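Local coordinates for protein 16S rRNA (adenine(1408)-N(1))-methyltransferase (Escherichia coli, PDB 3P2E) that methylates N1 of adenine 1408 in 16S rRNA of assembled 30S subunits, using S-adenosylmethionine, and so confers resistance to many aminoglycosides, at residues D25-D30 with N96-I101. Sequence-based numbering, arbitrary orientation.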
ATOM      1  N   ASP A  25       1.650  10.231 -14.856  1.00 18.69           N
ATOM      2  CA  ASP A  25       2.601  11.158 -14.258  1.00 19.20           C
ATOM      3  C   ASP A  25       3.075  10.754 -12.871  1.00 18.24           C
ATOM      4  O   ASP A  25       4.112  11.234 -12.417  1.00 17.91           O
ATOM      5  CB  ASP A  25       2.014  12.564 -14.189  1.00 20.18           C
ATOM      6  CG  ASP A  25       2.037  13.269 -15.528  1.00 23.51           C
ATOM      7  OD1 ASP A  25       2.916  12.939 -16.350  1.00 22.88           O
ATOM      8  OD2 ASP A  25       1.196  14.162 -15.745  1.00 24.47           O
ATOM      9  N   ARG A  26       2.324   9.884 -12.200  1.00 16.78           N
ATOM     10  CA  ARG A  26       2.692   9.444 -10.855  1.00 16.90           C
ATOM     11  C   ARG A  26       2.524   7.938 -10.704  1.00 15.68           C
ATOM     12  O   ARG A  26       1.794   7.301 -11.461  1.00 14.61           O
ATOM     13  CB  ARG A  26       1.817  10.126  -9.795  1.00 23.78           C
ATOM     14  CG  ARG A  26       1.837  11.642  -9.824  1.00 27.93           C
ATOM     15  CD  ARG A  26       0.916  12.249  -8.771  1.00 34.07           C
ATOM     16  NE  ARG A  26       1.495  12.242  -7.427  1.00 40.26           N
ATOM     17  CZ  ARG A  26       1.519  11.191  -6.610  1.00 42.15           C
ATOM     18  NH1 ARG A  26       0.991  10.033  -6.986  1.00 45.93           N
ATOM     19  NH2 ARG A  26       2.074  11.303  -5.410  1.00 43.15           N
ATOM     20  N   VAL A  27       3.216   7.381  -9.720  1.00 16.56           N
ATOM     21  CA  VAL A  27       3.129   5.956  -9.420  1.00 15.82           C
ATOM     22  C   VAL A  27       2.895   5.814  -7.918  1.00 15.01           C
ATOM     23  O   VAL A  27       3.615   6.400  -7.112  1.00 16.61           O
ATOM     24  CB  VAL A  27       4.439   5.206  -9.790  1.00 15.79           C
ATOM     25  CG1 VAL A  27       4.374   3.758  -9.292  1.00 15.97           C
ATOM     26  CG2 VAL A  27       4.644   5.229 -11.293  1.00 15.03           C
ATOM     27  N   HIS A  28       1.875   5.046  -7.548  1.00 13.94           N
ATOM     28  CA  HIS A  28       1.563   4.825  -6.145  1.00 14.57           C
ATOM     29  C   HIS A  28       1.652   3.334  -5.845  1.00 13.42           C
ATOM     30  O   HIS A  28       1.116   2.522  -6.591  1.00 16.62           O
ATOM     31  CB  HIS A  28       0.142   5.305  -5.822  1.00 14.55           C
ATOM     32  CG  HIS A  28      -0.262   5.056  -4.404  1.00 17.63           C
ATOM     33  ND1 HIS A  28       0.112   5.885  -3.368  1.00 18.20           N
ATOM     34  CD2 HIS A  28      -0.944   4.031  -3.839  1.00 18.77           C
ATOM     35  CE1 HIS A  28      -0.321   5.380  -2.225  1.00 18.93           C
ATOM     36  NE2 HIS A  28      -0.963   4.255  -2.484  1.00 18.12           N
ATOM     37  N   ILE A  29       2.333   2.983  -4.759  1.00 13.21           N
ATOM     38  CA  ILE A  29       2.452   1.587  -4.355  1.00 13.80           C
ATOM     39  C   ILE A  29       1.709   1.367  -3.040  1.00 13.67           C
ATOM     40  O   ILE A  29       1.877   2.133  -2.089  1.00 15.02           O
ATOM     41  CB  ILE A  29       3.932   1.159  -4.145  1.00 13.45           C
ATOM     42  CG1 ILE A  29       4.664   1.113  -5.491  1.00 13.28           C
ATOM     43  CG2 ILE A  29       3.987  -0.220  -3.470  1.00 14.78           C
ATOM     44  CD1 ILE A  29       6.141   0.718  -5.392  1.00 14.62           C
ATOM     45  N   ASP A  30       0.873   0.335  -3.005  1.00 14.01           N
ATOM     46  CA  ASP A  30       0.135  -0.023  -1.799  1.00 14.31           C
ATOM     47  C   ASP A  30       0.647  -1.411  -1.423  1.00 15.13           C
ATOM     48  O   ASP A  30       0.358  -2.399  -2.109  1.00 15.50           O
ATOM     49  CB  ASP A  30      -1.372  -0.050  -2.072  1.00 12.11           C
ATOM     50  CG  ASP A  30      -2.188  -0.327  -0.822  1.00 15.16           C
ATOM     51  OD1 ASP A  30      -1.851   0.237   0.241  1.00 14.72           O
ATOM     52  OD2 ASP A  30      -3.174  -1.098  -0.903  1.00 14.77           O
ATOM     53  N   ASN A  96      13.052   2.555  -6.626  1.00 18.14           N
ATOM     54  CA  ASN A  96      13.050   3.971  -7.001  1.00 18.97           C
ATOM     55  C   ASN A  96      11.997   4.315  -8.051  1.00 19.98           C
ATOM     56  O   ASN A  96      12.274   5.048  -9.002  1.00 21.79           O
ATOM     57  CB  ASN A  96      14.446   4.340  -7.519  1.00 26.83           C
ATOM     58  CG  ASN A  96      14.632   5.831  -7.706  1.00 30.24           C
ATOM     59  OD1 ASN A  96      14.439   6.613  -6.778  1.00 32.95           O
ATOM     60  ND2 ASN A  96      15.024   6.231  -8.912  1.00 34.91           N
ATOM     61  N   ILE A  97      10.777   3.823  -7.862  1.00 16.77           N
ATOM     62  CA  ILE A  97       9.715   4.056  -8.841  1.00 16.84           C
ATOM     63  C   ILE A  97       8.474   4.805  -8.344  1.00 15.54           C
ATOM     64  O   ILE A  97       7.749   5.407  -9.140  1.00 14.48           O
ATOM     65  CB  ILE A  97       9.236   2.698  -9.417  1.00 25.53           C
ATOM     66  CG1 ILE A  97       8.417   2.903 -10.689  1.00 27.74           C
ATOM     67  CG2 ILE A  97       8.374   1.979  -8.386  1.00 28.11           C
ATOM     68  CD1 ILE A  97       7.932   1.599 -11.308  1.00 29.85           C
ATOM     69  N   ALA A  98       8.228   4.779  -7.040  1.00 16.43           N
ATOM     70  CA  ALA A  98       7.015   5.394  -6.502  1.00 16.27           C
ATOM     71  C   ALA A  98       7.043   6.827  -5.981  1.00 15.96           C
ATOM     72  O   ALA A  98       7.973   7.248  -5.298  1.00 15.15           O
ATOM     73  CB  ALA A  98       6.436   4.485  -5.427  1.00 19.08           C
ATOM     74  N   ASP A  99       5.986   7.567  -6.309  1.00 14.34           N
ATOM     75  CA  ASP A  99       5.826   8.939  -5.845  1.00 14.31           C
ATOM     76  C   ASP A  99       5.202   8.889  -4.451  1.00 14.79           C
ATOM     77  O   ASP A  99       5.308   9.840  -3.673  1.00 15.67           O
ATOM     78  CB  ASP A  99       4.894   9.714  -6.784  1.00 15.63           C
ATOM     79  CG  ASP A  99       5.528   9.997  -8.119  1.00 18.17           C
ATOM     80  OD1 ASP A  99       6.276  10.996  -8.217  1.00 21.06           O
ATOM     81  OD2 ASP A  99       5.291   9.221  -9.066  1.00 16.73           O
ATOM     82  N   SER A 100       4.548   7.771  -4.143  1.00 13.85           N
ATOM     83  CA  SER A 100       3.900   7.593  -2.850  1.00 13.88           C
ATOM     84  C   SER A 100       3.770   6.117  -2.499  1.00 13.86           C
ATOM     85  O   SER A 100       3.611   5.273  -3.380  1.00 13.92           O
ATOM     86  CB  SER A 100       2.517   8.248  -2.855  1.00 17.59           C
ATOM     87  OG  SER A 100       1.736   7.795  -3.947  1.00 19.46           O
ATOM     88  N   ILE A 101       3.854   5.818  -1.206  1.00 14.14           N
ATOM     89  CA  ILE A 101       3.762   4.449  -0.714  1.00 15.50           C
ATOM     90  C   ILE A 101       2.841   4.392   0.487  1.00 14.73           C
ATOM     91  O   ILE A 101       2.912   5.239   1.375  1.00 15.38           O
ATOM     92  CB  ILE A 101       5.143   3.903  -0.268  1.00 19.32           C
ATOM     93  CG1 ILE A 101       6.088   3.798  -1.464  1.00 23.17           C
ATOM     94  CG2 ILE A 101       4.978   2.535   0.379  1.00 20.92           C
ATOM     95  CD1 ILE A 101       6.601   5.120  -1.975  1.00 30.00           C
TER
HETATM   96  O   HOH W   1       5.738  12.777 -10.367  1.00 32.72           O
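Ile-29 CD1 lies 3.8 Å from Ala-98 CB and reaches on to CG2 of Ile-97. The side chains of Ile-29 and Ile-97 cross at about a right angle. Val-27 lies beside them and sets its CB 3.4 Å from the carbonyl O of Ile-97. Leu-17 and Ile-21 of helix 14-21 pack on Ile-97 and Val-27, respectively.

Strands 26-31 and 98-104 are parallel neighbours in the central sheet of a Rossmann-like methyltransferase. Their regular pairing includes a nearly straight bond from Ile-29 N to Ser-100 O (3.0 Å, 171°). Before it the second strand turns a corner at Asp-99. There Val-27 O accepts a hydrogen bond from Asp-99 N and a weak one from Ser-100 N.

Asp-99 also returns the grip through its side chain. CG stands beside its own backbone N (chi1 -71°), and OD2 takes the N-H of Val-27 at 2.8 Å. That donor arrives on the anti side of the carboxylate, 16° out of plane. Lys-130 forms a salt bridge to the same oxygen, while a water joins OD1 to the carbonyl O of Asp-25.

On the His-28 face, Ser-100 OG and His-28 ND1 share a 2.6 Å hydrogen bond at the ring edge, in plane; either could be the donor. NE2 of the same ring bonds to Ser-102, which fixes the ring's rotation. Arg-26 bends at chi3 and lays one guanidinium face over CB of Asp-99. Its NH1 stays 4.8 Å from Asp-99 OD2, so the two charges are near but not paired.

The Asp-99 carboxylate thus stands in for a backbone acceptor where the strand breaks. Lys-130 would offset its charge, whereas nearby Glu-132 would tend to raise its proton affinity.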